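Local coordinates for protein probable zinc protease PqqL (Escherichia coli, PDB 6OFT) that probably acts as a zinc-dependent endopeptidase of the M16 family in the periplasm, this chain being the first half of the full-length protein, at residues A[278-281]-A[282-285]; A[419-422]-A[423-426]; A[455-458]-A[459-463]. All blocks are in the same frame, centred on the assembly; numbering follows the deposited sequence.

Contact 1. Residues A[278-281]-A[282-285]; sequences AEWS and MLVQ
M282 N reaches back to A278 O at 2.9 Å, and the N-H groups of L283, V284 and Q285 do the same to the carbonyls of E279, W280 and S281, so these eight residues form two regular turns in the body of the long helix 271-296. The bonds are even, the longest being V284 N to W280 O at 3.1 Å.

On this frame the main apolar pair is W280 with L283, three residues on. Their side chains run alongside each other in the same direction, and the CD1 methyl of L283 comes in obliquely against the benzo half of the indole, 3.9 Å from W280 CE3. Both residues place CG anti to their own carbonyl carbon, chi1 -68° in W280 and -81° in L283, which is consistent with the two side chains running together. M282 folds its root over the preceding turn, with CG 3.4 Å from A278 O, before its chain runs out extended to the sulphur. V284 does something similar with one branch: CG2 lies 3.4 Å from W280 O.

S281 and Q285 occupy one flank, a full turn apart. S281 OG and Q285 CG are each anti to their own backbone N (chi1 176° for S281), and together the two residues grip the guanidinium of R362, S281 OG taking NH2 and Q285 OE1 taking NH1.

This stretch falls in the part assigned to the inactive M16 domain, away from the predicted zinc site. Its helix is covered on several sides: M282 packs on L355 and V358 of helix 352-371 and, with A278, on W409; E279 OE2 is hydrogen-bonded to S416 OG and L283 touches K420, both on helix 414-425; and W280 rests on L320 of strand 317-326.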
ATOM      1  N   ALA A 278       8.987  -5.228 -13.290  1.00 27.36           N
ATOM      2  CA  ALA A 278      10.419  -5.409 -13.021  1.00 26.98           C
ATOM      3  C   ALA A 278      11.266  -4.284 -13.650  1.00 28.98           C
ATOM      4  O   ALA A 278      12.268  -3.884 -13.070  1.00 28.70           O
ATOM      5  CB  ALA A 278      10.886  -6.767 -13.526  1.00 27.98           C
ATOM      6  N   GLU A 279      10.859  -3.779 -14.819  1.00 25.18           N
ATOM      7  CA  GLU A 279      11.565  -2.680 -15.489  1.00 25.77           C
ATOM      8  C   GLU A 279      11.416  -1.360 -14.722  1.00 28.11           C
ATOM      9  O   GLU A 279      12.406  -0.648 -14.598  1.00 26.46           O
ATOM     10  CB  GLU A 279      11.136  -2.532 -16.954  1.00 26.95           C
ATOM     11  CG  GLU A 279      11.683  -3.653 -17.827  1.00 30.97           C
ATOM     12  CD  GLU A 279      11.555  -3.459 -19.323  1.00 41.99           C
ATOM     13  OE1 GLU A 279      10.588  -2.801 -19.763  1.00 36.19           O
ATOM     14  OE2 GLU A 279      12.413  -3.990 -20.063  1.00 41.14           O
ATOM     15  N   TRP A 280      10.209  -1.046 -14.180  1.00 24.96           N
ATOM     16  CA  TRP A 280      10.038   0.183 -13.378  1.00 25.77           C
ATOM     17  C   TRP A 280      10.830   0.086 -12.086  1.00 27.66           C
ATOM     18  O   TRP A 280      11.446   1.065 -11.687  1.00 28.93           O
ATOM     19  CB  TRP A 280       8.562   0.508 -13.063  1.00 25.03           C
ATOM     20  CG  TRP A 280       7.730   0.900 -14.246  1.00 26.82           C
ATOM     21  CD1 TRP A 280       6.589   0.290 -14.676  1.00 29.92           C
ATOM     22  CD2 TRP A 280       7.992   1.966 -15.176  1.00 27.26           C
ATOM     23  NE1 TRP A 280       6.122   0.904 -15.817  1.00 30.45           N
ATOM     24  CE2 TRP A 280       6.969   1.933 -16.150  1.00 31.84           C
ATOM     25  CE3 TRP A 280       9.000   2.954 -15.280  1.00 28.96           C
ATOM     26  CZ2 TRP A 280       6.912   2.851 -17.211  1.00 31.40           C
ATOM     27  CZ3 TRP A 280       8.962   3.844 -16.343  1.00 30.86           C
ATOM     28  CH2 TRP A 280       7.921   3.800 -17.286  1.00 31.86           C
ATOM     29  N   SER A 281      10.821  -1.098 -11.449  1.00 23.18           N
ATOM     30  CA  SER A 281      11.525  -1.415 -10.208  1.00 22.76           C
ATOM     31  C   SER A 281      13.038  -1.302 -10.396  1.00 28.96           C
ATOM     32  O   SER A 281      13.730  -0.798  -9.512  1.00 28.57           O
ATOM     33  CB  SER A 281      11.161  -2.825  -9.750  1.00 25.92           C
ATOM     34  OG  SER A 281      11.896  -3.201  -8.597  1.00 34.08           O
ATOM     35  N   MET A 282      13.545  -1.767 -11.551  1.00 26.72           N
ATOM     36  CA  MET A 282      14.968  -1.702 -11.859  1.00 27.29           C
ATOM     37  C   MET A 282      15.426  -0.297 -12.165  1.00 31.54           C
ATOM     38  O   MET A 282      16.496   0.067 -11.699  1.00 32.98           O
ATOM     39  CB  MET A 282      15.358  -2.681 -12.950  1.00 29.60           C
ATOM     40  CG  MET A 282      15.589  -4.051 -12.368  1.00 33.27           C
ATOM     41  SD  MET A 282      16.052  -5.234 -13.599  1.00 37.33           S
ATOM     42  CE  MET A 282      15.836  -6.701 -12.680  1.00 34.03           C
ATOM     43  N   LEU A 283      14.595   0.513 -12.871  1.00 27.40           N
ATOM     44  CA  LEU A 283      14.910   1.922 -13.155  1.00 26.93           C
ATOM     45  C   LEU A 283      15.063   2.691 -11.849  1.00 31.45           C
ATOM     46  O   LEU A 283      16.006   3.468 -11.705  1.00 31.06           O
ATOM     47  CB  LEU A 283      13.845   2.580 -14.046  1.00 26.49           C
ATOM     48  CG  LEU A 283      13.938   2.331 -15.555  1.00 30.67           C
ATOM     49  CD1 LEU A 283      12.788   2.973 -16.268  1.00 30.25           C
ATOM     50  CD2 LEU A 283      15.260   2.856 -16.153  1.00 31.70           C
ATOM     51  N   VAL A 284      14.159   2.418 -10.882  1.00 29.59           N
ATOM     52  CA  VAL A 284      14.118   2.997  -9.533  1.00 29.58           C
ATOM     53  C   VAL A 284      15.393   2.583  -8.782  1.00 35.20           C
ATOM     54  O   VAL A 284      16.114   3.455  -8.280  1.00 36.59           O
ATOM     55  CB  VAL A 284      12.789   2.593  -8.802  1.00 32.93           C
ATOM     56  CG1 VAL A 284      12.913   2.634  -7.280  1.00 33.13           C
ATOM     57  CG2 VAL A 284      11.615   3.444  -9.273  1.00 31.83           C
ATOM     58  N   GLN A 285      15.705   1.271  -8.764  1.00 30.76           N
ATOM     59  CA  GLN A 285      16.898   0.764  -8.091  1.00 30.74           C
ATOM     60  C   GLN A 285      18.200   1.312  -8.686  1.00 33.82           C
ATOM     61  O   GLN A 285      19.101   1.669  -7.928  1.00 34.89           O
ATOM     62  CB  GLN A 285      16.938  -0.773  -8.054  1.00 32.18           C
ATOM     63  CG  GLN A 285      18.134  -1.297  -7.227  1.00 41.98           C
ATOM     64  CD  GLN A 285      18.084  -2.765  -6.900  1.00 55.06           C
ATOM     65  OE1 GLN A 285      17.064  -3.437  -7.086  1.00 43.74           O
ATOM     66  NE2 GLN A 285      19.195  -3.291  -6.387  1.00 45.84           N
TER

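Contact 2. Residues A[419-422]-A[423-426]; sequences EKWQ and QLRK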
ATOM      1  N   GLU A 419      14.546   2.829 -23.459  1.00 24.42           N
ATOM      2  CA  GLU A 419      13.244   3.079 -24.074  1.00 24.60           C
ATOM      3  C   GLU A 419      12.228   3.531 -23.029  1.00 27.79           C
ATOM      4  O   GLU A 419      11.545   4.540 -23.242  1.00 27.23           O
ATOM      5  CB  GLU A 419      12.732   1.828 -24.789  1.00 26.07           C
ATOM      6  CG  GLU A 419      11.675   2.139 -25.834  1.00 39.63           C
ATOM      7  CD  GLU A 419      10.666   1.032 -26.045  1.00 59.03           C
ATOM      8  OE1 GLU A 419      11.079  -0.141 -26.189  1.00 48.36           O
ATOM      9  OE2 GLU A 419       9.454   1.344 -26.070  1.00 55.65           O
ATOM     10  N   LYS A 420      12.155   2.800 -21.896  1.00 23.16           N
ATOM     11  CA  LYS A 420      11.256   3.075 -20.782  1.00 23.10           C
ATOM     12  C   LYS A 420      11.581   4.396 -20.092  1.00 26.93           C
ATOM     13  O   LYS A 420      10.654   5.128 -19.701  1.00 26.76           O
ATOM     14  CB  LYS A 420      11.273   1.921 -19.773  1.00 26.22           C
ATOM     15  CG  LYS A 420      10.189   0.896 -20.015  1.00 40.83           C
ATOM     16  CD  LYS A 420       9.267   0.779 -18.806  1.00 48.34           C
ATOM     17  CE  LYS A 420       8.469  -0.505 -18.755  1.00 58.56           C
ATOM     18  NZ  LYS A 420       7.712  -0.772 -20.012  1.00 72.89           N
ATOM     19  N   TRP A 421      12.891   4.702 -19.940  1.00 22.57           N
ATOM     20  CA  TRP A 421      13.350   5.965 -19.368  1.00 22.48           C
ATOM     21  C   TRP A 421      12.930   7.145 -20.262  1.00 27.46           C
ATOM     22  O   TRP A 421      12.418   8.147 -19.754  1.00 27.08           O
ATOM     23  CB  TRP A 421      14.863   5.981 -19.170  1.00 21.66           C
ATOM     24  CG  TRP A 421      15.337   7.250 -18.522  1.00 22.59           C
ATOM     25  CD1 TRP A 421      15.848   8.353 -19.146  1.00 25.24           C
ATOM     26  CD2 TRP A 421      15.287   7.562 -17.125  1.00 22.44           C
ATOM     27  NE1 TRP A 421      16.154   9.320 -18.219  1.00 24.64           N
ATOM     28  CE2 TRP A 421      15.805   8.868 -16.970  1.00 26.41           C
ATOM     29  CE3 TRP A 421      14.946   6.825 -15.973  1.00 23.49           C
ATOM     30  CZ2 TRP A 421      15.966   9.465 -15.711  1.00 25.75           C
ATOM     31  CZ3 TRP A 421      15.065   7.434 -14.733  1.00 25.30           C
ATOM     32  CH2 TRP A 421      15.565   8.742 -14.612  1.00 25.97           C
ATOM     33  N   GLN A 422      13.143   7.028 -21.585  1.00 24.45           N
ATOM     34  CA  GLN A 422      12.738   8.082 -22.513  1.00 24.16           C
ATOM     35  C   GLN A 422      11.223   8.311 -22.480  1.00 27.63           C
ATOM     36  O   GLN A 422      10.784   9.462 -22.538  1.00 29.56           O
ATOM     37  CB  GLN A 422      13.238   7.816 -23.934  1.00 26.12           C
ATOM     38  CG  GLN A 422      13.369   9.101 -24.746  1.00 43.00           C
ATOM     39  CD  GLN A 422      13.438   8.847 -26.224  1.00 59.66           C
ATOM     40  OE1 GLN A 422      12.420   8.835 -26.914  1.00 58.36           O
ATOM     41  NE2 GLN A 422      14.637   8.649 -26.743  1.00 47.86           N
ATOM     42  N   GLN A 423      10.428   7.235 -22.350  1.00 22.70           N
ATOM     43  CA  GLN A 423       8.962   7.329 -22.251  1.00 22.63           C
ATOM     44  C   GLN A 423       8.522   8.038 -20.964  1.00 26.04           C
ATOM     45  O   GLN A 423       7.643   8.906 -21.014  1.00 25.49           O
ATOM     46  CB  GLN A 423       8.322   5.947 -22.347  1.00 23.94           C
ATOM     47  CG  GLN A 423       8.324   5.392 -23.767  1.00 29.04           C
ATOM     48  CD  GLN A 423       8.025   3.912 -23.808  1.00 36.45           C
ATOM     49  OE1 GLN A 423       8.112   3.204 -22.799  1.00 25.07           O
ATOM     50  NE2 GLN A 423       7.680   3.412 -24.990  1.00 26.22           N
ATOM     51  N   LEU A 424       9.153   7.680 -19.856  1.00 22.25           N
ATOM     52  CA  LEU A 424       8.866   8.273 -18.530  1.00 22.32           C
ATOM     53  C   LEU A 424       9.213   9.759 -18.563  1.00 25.62           C
ATOM     54  O   LEU A 424       8.435  10.521 -18.101  1.00 24.87           O
ATOM     55  CB  LEU A 424       9.682   7.578 -17.444  1.00 21.76           C
ATOM     56  CG  LEU A 424       9.583   8.187 -16.051  1.00 24.90           C
ATOM     57  CD1 LEU A 424       8.193   8.030 -15.483  1.00 23.74           C
ATOM     58  CD2 LEU A 424      10.596   7.587 -15.111  1.00 25.16           C
ATOM     59  N   ARG A 425      10.304  10.118 -19.178  1.00 22.99           N
ATOM     60  CA  ARG A 425      10.768  11.521 -19.222  1.00 23.87           C
ATOM     61  C   ARG A 425       9.892  12.381 -20.155  1.00 28.16           C
ATOM     62  O   ARG A 425       9.957  13.577 -20.030  1.00 27.24           O
ATOM     63  CB  ARG A 425      12.263  11.557 -19.553  1.00 24.19           C
ATOM     64  CG  ARG A 425      13.156  10.944 -18.488  1.00 25.66           C
ATOM     65  CD  ARG A 425      13.266  11.834 -17.275  1.00 23.05           C
ATOM     66  NE  ARG A 425      14.262  12.857 -17.481  1.00 27.18           N
ATOM     67  CZ  ARG A 425      14.337  13.986 -16.805  1.00 29.27           C
ATOM     68  NH1 ARG A 425      13.476  14.253 -15.848  1.00 17.84           N
ATOM     69  NH2 ARG A 425      15.279  14.842 -17.089  1.00 19.13           N
ATOM     70  N   LYS A 426       9.131  11.806 -21.059  1.00 25.68           N
ATOM     71  CA  LYS A 426       8.233  12.576 -21.944  1.00 25.90           C
ATOM     72  C   LYS A 426       6.836  12.634 -21.303  1.00 29.12           C
ATOM     73  O   LYS A 426       5.975  13.243 -21.877  1.00 28.37           O
ATOM     74  CB  LYS A 426       8.114  11.860 -23.287  1.00 27.67           C
ATOM     75  CG  LYS A 426       9.300  11.961 -24.226  1.00 47.34           C
ATOM     76  CD  LYS A 426      10.125  13.209 -24.130  1.00 63.84           C
ATOM     77  CE  LYS A 426      11.168  13.320 -25.228  1.00 76.49           C
ATOM     78  NZ  LYS A 426      11.018  14.558 -26.027  1.00 84.76           N
TER
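In the last turns of helix 414-425, W421 and R425, one turn apart, lie side by side and point the same way. The arginine puts its CG over one face of the indole's five-membered ring, 3.7 Å from the centroid and 24° off the normal, a CH-pi contact. Nearest of the ring atoms is W421 NE1, 3.4 Å from R425 CG. A bend at chi2 (-73°) carries R425 CD on across the W421 CE2–CZ2 bond, 3.9 Å from CE2; with the guanidinium plane tilted 39° to the ring, it is the methylenes that lie against the indole. D346 ties the two polar ends together: its OD1 takes W421 NE1 and its OD2 makes a salt bridge with R425 NH2. In the backbone, R425 N bonds to W421 O at 2.9 Å, whereas the next bond, K426 N to Q422 O at 3.2 Å, is weak. Replacing W421 by an alanine is likely to leave the R425 methylenes without the surface they lie on and D346 OD1 without that N-H. What results is an i, i+4 CH-pi pair, W421 buried and R425 partly exposed, on the side of the helix turned to helix 331-348 and strand 256-264.

Contact 3. Residues A[455-458]-A[459-463]; sequences EKEY and ANKKL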
ATOM      1  N   GLU A 455      17.118  22.878 -15.540  1.00 29.83           N
ATOM      2  CA  GLU A 455      16.912  21.675 -16.376  1.00 29.16           C
ATOM      3  C   GLU A 455      17.460  21.958 -17.778  1.00 33.20           C
ATOM      4  O   GLU A 455      18.173  21.134 -18.289  1.00 32.53           O
ATOM      5  CB  GLU A 455      15.429  21.315 -16.406  1.00 29.77           C
ATOM      6  CG  GLU A 455      15.105  20.030 -17.126  1.00 34.48           C
ATOM      7  CD  GLU A 455      13.618  19.755 -17.202  1.00 51.79           C
ATOM      8  OE1 GLU A 455      12.992  20.232 -18.110  1.00 59.41           O
ATOM      9  OE2 GLU A 455      13.105  19.122 -16.335  1.00 43.40           O
ATOM     10  N   LYS A 456      17.160  23.095 -18.348  1.00 30.35           N
ATOM     11  CA  LYS A 456      17.634  23.457 -19.692  1.00 30.84           C
ATOM     12  C   LYS A 456      19.172  23.528 -19.719  1.00 34.82           C
ATOM     13  O   LYS A 456      19.794  23.070 -20.679  1.00 34.22           O
ATOM     14  CB  LYS A 456      17.011  24.799 -20.130  1.00 33.81           C
ATOM     15  CG  LYS A 456      17.329  25.186 -21.576  1.00 41.02           C
ATOM     16  CD  LYS A 456      17.106  26.668 -21.823  1.00 44.37           C
ATOM     17  CE  LYS A 456      17.280  27.000 -23.284  1.00 58.97           C
ATOM     18  NZ  LYS A 456      17.362  28.468 -23.514  1.00 71.61           N
ATOM     19  N   GLU A 457      19.772  24.120 -18.673  1.00 32.39           N
ATOM     20  CA  GLU A 457      21.223  24.238 -18.488  1.00 33.26           C
ATOM     21  C   GLU A 457      21.856  22.835 -18.574  1.00 36.06           C
ATOM     22  O   GLU A 457      22.773  22.638 -19.368  1.00 35.99           O
ATOM     23  CB  GLU A 457      21.513  24.872 -17.113  1.00 35.10           C
ATOM     24  CG  GLU A 457      22.977  25.107 -16.789  1.00 47.75           C
ATOM     25  CD  GLU A 457      23.202  25.689 -15.405  1.00 76.65           C
ATOM     26  OE1 GLU A 457      22.743  26.828 -15.156  1.00 68.93           O
ATOM     27  OE2 GLU A 457      23.839  25.007 -14.569  1.00 74.19           O
ATOM     28  N   TYR A 458      21.330  21.870 -17.789  1.00 31.32           N
ATOM     29  CA  TYR A 458      21.814  20.487 -17.768  1.00 31.46           C
ATOM     30  C   TYR A 458      21.526  19.725 -19.069  1.00 36.23           C
ATOM     31  O   TYR A 458      22.392  18.971 -19.518  1.00 36.14           O
ATOM     32  CB  TYR A 458      21.301  19.727 -16.539  1.00 31.33           C
ATOM     33  CG  TYR A 458      22.123  20.019 -15.302  1.00 32.72           C
ATOM     34  CD1 TYR A 458      23.381  19.446 -15.125  1.00 34.21           C
ATOM     35  CD2 TYR A 458      21.653  20.881 -14.316  1.00 33.41           C
ATOM     36  CE1 TYR A 458      24.148  19.719 -13.995  1.00 34.53           C
ATOM     37  CE2 TYR A 458      22.415  21.167 -13.182  1.00 34.59           C
ATOM     38  CZ  TYR A 458      23.662  20.580 -13.024  1.00 40.85           C
ATOM     39  OH  TYR A 458      24.423  20.846 -11.907  1.00 38.66           O
ATOM     40  N   ALA A 459      20.357  19.967 -19.699  1.00 32.62           N
ATOM     41  CA  ALA A 459      19.971  19.324 -20.959  1.00 32.82           C
ATOM     42  C   ALA A 459      20.901  19.685 -22.122  1.00 39.76           C
ATOM     43  O   ALA A 459      21.088  18.864 -23.024  1.00 38.73           O
ATOM     44  CB  ALA A 459      18.540  19.679 -21.317  1.00 33.06           C
ATOM     45  N   ASN A 460      21.449  20.924 -22.113  1.00 38.82           N
ATOM     46  CA  ASN A 460      22.351  21.460 -23.142  1.00 40.04           C
ATOM     47  C   ASN A 460      23.840  21.262 -22.816  1.00 45.01           C
ATOM     48  O   ASN A 460      24.692  21.715 -23.579  1.00 45.69           O
ATOM     49  CB  ASN A 460      22.033  22.939 -23.450  1.00 40.51           C
ATOM     50  CG  ASN A 460      20.611  23.218 -23.900  1.00 63.27           C
ATOM     51  OD1 ASN A 460      20.066  24.291 -23.640  1.00 62.96           O
ATOM     52  ND2 ASN A 460      19.975  22.279 -24.590  1.00 55.02           N
ATOM     53  N   LYS A 461      24.146  20.591 -21.691  1.00 41.29           N
ATOM     54  CA  LYS A 461      25.516  20.262 -21.285  1.00 41.72           C
ATOM     55  C   LYS A 461      25.889  18.916 -21.905  1.00 47.04           C
ATOM     56  O   LYS A 461      25.029  18.041 -22.036  1.00 46.58           O
ATOM     57  CB  LYS A 461      25.618  20.117 -19.755  1.00 43.14           C
ATOM     58  CG  LYS A 461      26.005  21.380 -19.008  1.00 50.54           C
ATOM     59  CD  LYS A 461      26.324  21.055 -17.557  1.00 56.74           C
ATOM     60  CE  LYS A 461      26.334  22.278 -16.674  1.00 67.99           C
ATOM     61  NZ  LYS A 461      26.909  21.985 -15.333  1.00 74.80           N
ATOM     62  N   LYS A 462      27.168  18.744 -22.269  1.00 44.93           N
ATOM     63  CA  LYS A 462      27.683  17.481 -22.782  1.00 45.02           C
ATOM     64  C   LYS A 462      28.244  16.769 -21.547  1.00 48.59           C
ATOM     65  O   LYS A 462      29.439  16.874 -21.253  1.00 49.49           O
ATOM     66  CB  LYS A 462      28.762  17.707 -23.860  1.00 49.13           C
ATOM     67  CG  LYS A 462      28.207  18.160 -25.206  1.00 67.49           C
ATOM     68  CD  LYS A 462      29.323  18.608 -26.142  1.00 81.60           C
ATOM     69  CE  LYS A 462      28.795  19.302 -27.375  1.00 95.76           C
ATOM     70  NZ  LYS A 462      29.889  19.672 -28.314  1.00107.54           N
ATOM     71  N   LEU A 463      27.345  16.127 -20.768  1.00 43.39           N
ATOM     72  CA  LEU A 463      27.687  15.427 -19.527  1.00 42.83           C
ATOM     73  C   LEU A 463      28.346  14.088 -19.812  1.00 47.89           C
ATOM     74  O   LEU A 463      28.024  13.444 -20.817  1.00 46.85           O
ATOM     75  CB  LEU A 463      26.455  15.246 -18.616  1.00 42.03           C
ATOM     76  CG  LEU A 463      25.821  16.523 -18.044  1.00 45.84           C
ATOM     77  CD1 LEU A 463      24.340  16.331 -17.809  1.00 44.85           C
ATOM     78  CD2 LEU A 463      26.495  16.950 -16.753  1.00 47.22           C
TER
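K461 lays its extended chain alongside the ring of Y458, CD standing 4.1 Å from Y458 CD1 and the amine end reaching on to Y458 CE1, 3.8 Å from NZ. The lysine comes at the ring obliquely. L463 meets it differently: its CD1 methyl sits at the edge, close to the ring plane, 4.2 Å from Y458 CD1, and also touches the backbone, 3.7 Å from Y458 O. Y458 OH is hydrogen-bonded to N336 OD1. E457 adds a loose electrostatic neighbour, with OE2 4.4 Å from K461 NZ, beyond salt-bridge range.

The backbone explains why residues past the helix can fold back this way. A459 N still makes a helical bond to E455 O at 2.8 Å, and N460 N follows with K456 O. K461 N instead turns to Y458 O, only three residues back, at 3.2 Å, approaching from above the carbonyl plane and 71° out of it. N460 keeps a negative phi of -93°; K461 then turns to an extended psi of 146°, and two residues later L463 lies against the tyrosine.

Here L463 also packs on A343 and is pinned by Q347 and H348 of helix 331-348. This is a helix C-terminus closed without a left-handed residue, its last turn running into an extended tail along a neighbouring helix.

How the contacts relate
Contacts 1 and 2 are direct neighbours, with centres 13 Å apart: helices 271-296 and 414-425 meet where K420 CD lies 3.5 Å from W280 CZ2, with a long, weak ion pair between K420 NZ and E279 OE1 at 3.5 Å. Contact 3 stands further out. Its centre is about 17 Å from that of contact 2 and about 24 Å from that of contact 1, and it touches neither. Helix 331-348 bridges the gap, since D346 holds contact 2 while M339 and A343 receive contact 3. All three lie away from the predicted zinc site; glycerol, probably from crystallisation, binds R425 O in contact 2 and E455 OE2 in contact 3.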